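Local coordinates for protein serine acetyltransferase (Bacteroides vulgatus ATCC 8482, PDB 3F1X) that probably transfers an acetyl group from acetyl-CoA to serine, an early step of cysteine biosynthesis, as serine acetyltransferases of the left-handed beta-helix family do, at residues S65-I68 against N69-I72; F147-I151 against S152-A156. One frame throughout, in Å; residues are numbered along the deposited sequence.

Contact 1: S65-I68 against N69-I72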
loop_
_atom_site.group_PDB
_atom_site.type_symbol
_atom_site.label_atom_id
_atom_site.label_comp_id
_atom_site.label_asym_id
_atom_site.label_seq_id
_atom_site.Cartn_x
_atom_site.Cartn_y
_atom_site.Cartn_z
ATOM N N SER A 65 -20.293 6.265 -19.933
ATOM C CA SER A 65 -20.328 5.768 -21.299
ATOM C C SER A 65 -19.305 6.457 -22.201
ATOM O O SER A 65 -18.912 5.901 -23.224
ATOM C CB SER A 65 -21.719 5.974 -21.889
ATOM O OG SER A 65 -22.020 7.356 -21.985
ATOM N N HIS A 66 -18.868 7.657 -21.823
ATOM C CA HIS A 66 -17.918 8.398 -22.647
ATOM C C HIS A 66 -16.473 7.921 -22.522
ATOM O O HIS A 66 -15.596 8.407 -23.238
ATOM C CB HIS A 66 -17.990 9.901 -22.328
ATOM C CG HIS A 66 -19.377 10.467 -22.349
ATOM N ND1 HIS A 66 -20.176 10.525 -21.226
ATOM C CD2 HIS A 66 -20.112 10.987 -23.362
ATOM C CE1 HIS A 66 -21.343 11.056 -21.546
ATOM N NE2 HIS A 66 -21.331 11.344 -22.835
ATOM N N THR A 67 -16.218 6.966 -21.632
ATOM C CA THR A 67 -14.854 6.482 -21.446
ATOM C C THR A 67 -14.661 4.970 -21.521
ATOM O O THR A 67 -13.564 4.469 -21.271
ATOM C CB THR A 67 -14.283 6.969 -20.098
ATOM O OG1 THR A 67 -15.015 6.371 -19.020
ATOM C CG2 THR A 67 -14.383 8.492 -20.005
ATOM N N ILE A 68 -15.711 4.242 -21.881
ATOM C CA ILE A 68 -15.607 2.789 -21.962
ATOM C C ILE A 68 -14.450 2.329 -22.842
ATOM O O ILE A 68 -13.660 1.466 -22.452
ATOM C CB ILE A 68 -16.891 2.157 -22.520
ATOM C CG1 ILE A 68 -18.069 2.470 -21.594
ATOM C CG2 ILE A 68 -16.706 0.645 -22.644
ATOM C CD1 ILE A 68 -17.925 1.884 -20.212
ATOM N N ASN A 69 -14.365 2.905 -24.036
ATOM C CA ASN A 69 -13.329 2.548 -24.990
ATOM C C ASN A 69 -11.927 2.922 -24.513
ATOM O O ASN A 69 -10.982 2.156 -24.714
ATOM C CB ASN A 69 -13.648 3.194 -26.342
ATOM C CG ASN A 69 -14.969 2.691 -26.924
ATOM O OD1 ASN A 69 -15.501 3.258 -27.882
ATOM N ND2 ASN A 69 -15.499 1.612 -26.344
ATOM N N TYR A 70 -11.789 4.084 -23.879
ATOM C CA TYR A 70 -10.487 4.504 -23.366
ATOM C C TYR A 70 -9.998 3.437 -22.396
ATOM O O TYR A 70 -8.856 2.997 -22.478
ATOM C CB TYR A 70 -10.575 5.846 -22.621
ATOM C CG TYR A 70 -11.037 7.017 -23.461
ATOM C CD1 TYR A 70 -10.550 7.215 -24.751
ATOM C CD2 TYR A 70 -11.963 7.930 -22.964
ATOM C CE1 TYR A 70 -10.982 8.299 -25.534
ATOM C CE2 TYR A 70 -12.401 9.014 -23.733
ATOM C CZ TYR A 70 -11.906 9.194 -25.016
ATOM O OH TYR A 70 -12.328 10.266 -25.773
ATOM N N HIS A 71 -10.872 3.016 -21.487
ATOM C CA HIS A 71 -10.505 2.005 -20.505
ATOM C C HIS A 71 -10.159 0.656 -21.115
ATOM O O HIS A 71 -9.257 -0.025 -20.620
ATOM C CB HIS A 71 -11.599 1.858 -19.447
ATOM C CG HIS A 71 -11.489 2.864 -18.343
ATOM N ND1 HIS A 71 -12.355 3.929 -18.208
ATOM C CD2 HIS A 71 -10.575 2.998 -17.354
ATOM C CE1 HIS A 71 -11.976 4.674 -17.183
ATOM N NE2 HIS A 71 -10.897 4.132 -16.649
ATOM N N ILE A 72 -10.861 0.265 -22.176
ATOM C CA ILE A 72 -10.568 -1.000 -22.838
ATOM C C ILE A 72 -9.156 -0.923 -23.437
ATOM O O ILE A 72 -8.384 -1.887 -23.374
ATOM C CB ILE A 72 -11.586 -1.294 -23.962
ATOM C CG1 ILE A 72 -12.939 -1.649 -23.349
ATOM C CG2 ILE A 72 -11.074 -2.424 -24.859
ATOM C CD1 ILE A 72 -14.061 -1.795 -24.367
HETATM O O HOH W 1 -16.687 4.973 -24.590
HETATM O O HOH W 2 -14.066 6.092 -24.763
#
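Ser-65 reaches Asn-69 through a water that donates to Ser-65 O at 2.8 Å and accepts the Asn-69 N-H. His-66 O lies 3.3 Å from Tyr-70 CE2 and accepts from a second water, which lies over one face of the Tyr-70 ring and takes the Tyr-70 N-H. Thr-67, the N-cap, makes no side-chain capping bond: its OG1 bonds to Glu-77 of a second subunit, while CG2, anti to the carbonyl carbon, lies at the edge of the Tyr-70 ring. Replacing Tyr-70 with an alanine would probably leave the second water without its ring face and Thr-67 CG2 without the edge beside it, and open a gap where Tyr-70 of that second subunit packs. Thr-67 O receives His-71 N at 3.1 Å and a nearly straight 170°; the His-71 ring, with Thr-67 OG1 at its edge, gives the same oxygen a weak second donor, ND1. Ile-68 O accepts Ile-72 N at 3.1 Å, and beta-branched Ile-68 offers a methyl, CG2, 4.0 Å from Ile-72 CD1. Such i-to-i+4 bonds behind water-bridged amides are typical of the first turn of an alpha-helix, here helix 68-93, whose leading N-H groups lack an earlier carbonyl and turn to water.

Contact 2: F147-I151 against S152-A156; sequences FGEII and SCYPA
Ile-150 lays its CG1 over one face of the Tyr-154 ring, offset toward the rim, in a CH-pi contact 4.0 Å from the centroid and 13° off the normal. CG1 stands anti to the Ile-150 carbonyl carbon (chi1 -67°), while CG2 reaches Tyr-154 CD2 at 4.0 Å, so both branches touch the ring. Glu-149, extended as far as CD, brings CG within 4.0 Å of Tyr-154 CE1; its carboxylate, turned 27° from the ring plane, has a weak hydrogen bond from OE1 to Thr-145 N. The broad ring thus spans two successive residues.

The backbone sets these groups in place. Tyr-154 N bonds to Ile-150 O at 3.1 Å, and Cys-153 N to Glu-149 O. Gly-148 O is gripped twice by Ser-152, through N and through OG at 2.9 Å, from opposite faces of the carbonyl plane; a small hydroxyl suits this fold-back. A water donates to both Ile-151 O and Tyr-154 O, 2.7 Å from Ile-151 O, and bridges the junction.

Farther out, Ile-150 rests on Tyr-138 of helix 123-139, Ser-152 O accepts from Arg-158, and Arg-179 of a third subunit packs on Tyr-154. Pro-155, lacking an N-H, suits the first turn of helix 155-171, and the whole is a helix-to-helix junction in which Tyr-154, with an extended backbone, turns the chain from helix 147-153 into it.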
loop_
_atom_site.group_PDB
_atom_site.type_symbol
_atom_site.label_atom_id
_atom_site.label_comp_id
_atom_site.label_asym_id
_atom_site.label_seq_id
_atom_site.Cartn_x
_atom_site.Cartn_y
_atom_site.Cartn_z
ATOM N N PHE A 147 -28.699 -8.993 -14.655
ATOM C CA PHE A 147 -27.476 -9.485 -15.279
ATOM C C PHE A 147 -26.310 -8.841 -14.537
ATOM O O PHE A 147 -25.272 -9.463 -14.324
ATOM C CB PHE A 147 -27.394 -9.077 -16.750
ATOM C CG PHE A 147 -28.114 -10.004 -17.697
ATOM C CD1 PHE A 147 -28.117 -9.738 -19.062
ATOM C CD2 PHE A 147 -28.782 -11.137 -17.238
ATOM C CE1 PHE A 147 -28.784 -10.581 -19.964
ATOM C CE2 PHE A 147 -29.454 -11.989 -18.129
ATOM C CZ PHE A 147 -29.449 -11.710 -19.492
ATOM N N GLY A 148 -26.503 -7.582 -14.152
ATOM C CA GLY A 148 -25.475 -6.839 -13.447
ATOM C C GLY A 148 -25.096 -7.401 -12.091
ATOM O O GLY A 148 -23.923 -7.388 -11.725
ATOM N N GLU A 149 -26.082 -7.886 -11.343
ATOM C CA GLU A 149 -25.838 -8.456 -10.024
ATOM C C GLU A 149 -25.050 -9.750 -10.166
ATOM O O GLU A 149 -24.190 -10.070 -9.341
ATOM C CB GLU A 149 -27.163 -8.749 -9.301
ATOM C CG GLU A 149 -26.984 -9.470 -7.964
ATOM C CD GLU A 149 -28.294 -9.729 -7.224
ATOM O OE1 GLU A 149 -29.117 -10.544 -7.698
ATOM O OE2 GLU A 149 -28.498 -9.111 -6.157
ATOM N N ILE A 150 -25.358 -10.500 -11.217
ATOM C CA ILE A 150 -24.689 -11.768 -11.466
ATOM C C ILE A 150 -23.215 -11.577 -11.782
ATOM O O ILE A 150 -22.360 -12.190 -11.151
ATOM C CB ILE A 150 -25.376 -12.524 -12.613
ATOM C CG1 ILE A 150 -26.780 -12.948 -12.156
ATOM C CG2 ILE A 150 -24.542 -13.728 -13.027
ATOM C CD1 ILE A 150 -27.602 -13.625 -13.222
ATOM N N ILE A 151 -22.921 -10.717 -12.750
ATOM C CA ILE A 151 -21.542 -10.450 -13.143
ATOM C C ILE A 151 -20.746 -9.841 -11.994
ATOM O O ILE A 151 -19.576 -10.180 -11.780
ATOM C CB ILE A 151 -21.489 -9.459 -14.330
ATOM C CG1 ILE A 151 -22.149 -10.085 -15.560
ATOM C CG2 ILE A 151 -20.035 -9.065 -14.629
ATOM C CD1 ILE A 151 -22.289 -9.128 -16.720
ATOM N N SER A 152 -21.399 -8.952 -11.252
ATOM C CA SER A 152 -20.764 -8.236 -10.151
ATOM C C SER A 152 -20.383 -8.999 -8.884
ATOM O O SER A 152 -19.353 -8.693 -8.287
ATOM C CB SER A 152 -21.616 -7.018 -9.773
ATOM O OG SER A 152 -21.576 -6.046 -10.801
ATOM N N CYS A 153 -21.183 -9.975 -8.458
ATOM C CA CYS A 153 -20.829 -10.690 -7.239
ATOM C C CYS A 153 -21.045 -12.198 -7.190
ATOM O O CYS A 153 -20.671 -12.836 -6.206
ATOM C CB CYS A 153 -21.522 -10.048 -6.033
ATOM S SG CYS A 153 -23.308 -10.291 -5.943
ATOM N N TYR A 154 -21.648 -12.778 -8.221
ATOM C CA TYR A 154 -21.852 -14.227 -8.219
ATOM C C TYR A 154 -20.506 -14.921 -8.387
ATOM O O TYR A 154 -19.776 -14.664 -9.345
ATOM C CB TYR A 154 -22.791 -14.636 -9.348
ATOM C CG TYR A 154 -24.246 -14.538 -8.985
ATOM C CD1 TYR A 154 -24.721 -13.492 -8.199
ATOM C CD2 TYR A 154 -25.159 -15.479 -9.446
ATOM C CE1 TYR A 154 -26.074 -13.388 -7.878
ATOM C CE2 TYR A 154 -26.516 -15.383 -9.135
ATOM C CZ TYR A 154 -26.965 -14.335 -8.351
ATOM O OH TYR A 154 -28.304 -14.232 -8.043
ATOM N N PRO A 155 -20.157 -15.812 -7.450
ATOM C CA PRO A 155 -18.885 -16.537 -7.501
ATOM C C PRO A 155 -18.737 -17.460 -8.709
ATOM O O PRO A 155 -17.644 -17.608 -9.250
ATOM C CB PRO A 155 -18.874 -17.299 -6.181
ATOM C CG PRO A 155 -20.344 -17.582 -5.949
ATOM C CD PRO A 155 -20.978 -16.258 -6.309
ATOM N N ALA A 156 -19.838 -18.069 -9.132
ATOM C CA ALA A 156 -19.817 -18.980 -10.267
ATOM C C ALA A 156 -19.294 -18.326 -11.543
ATOM O O ALA A 156 -18.479 -18.911 -12.252
ATOM C CB ALA A 156 -21.206 -19.547 -10.505
HETATM O O HOH W 3 -18.887 -12.269 -10.233
#

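From the N terminus, the chain passes helices 7-17 and 39-53, runs through a loop and reaches contact 1, where residues 65-72 turn into the long helix 68-93. After helices 109-120 and 123-139 it comes to contact 2, where helix 147-153 gives way to helix 155-171. Each contact closes just a turn within one continuous run, and the two lie in series, neither nested nor crossed. The centres of contact 1 and contact 2 are about 21 Å apart, and the nearest atoms of contact 1 and contact 2 about 12 Å, without touching. Contact 1 begins a helix and contact 2 joins two; both touch the third subunit, within the helical part that precedes the left-handed beta-helix of short parallel strands.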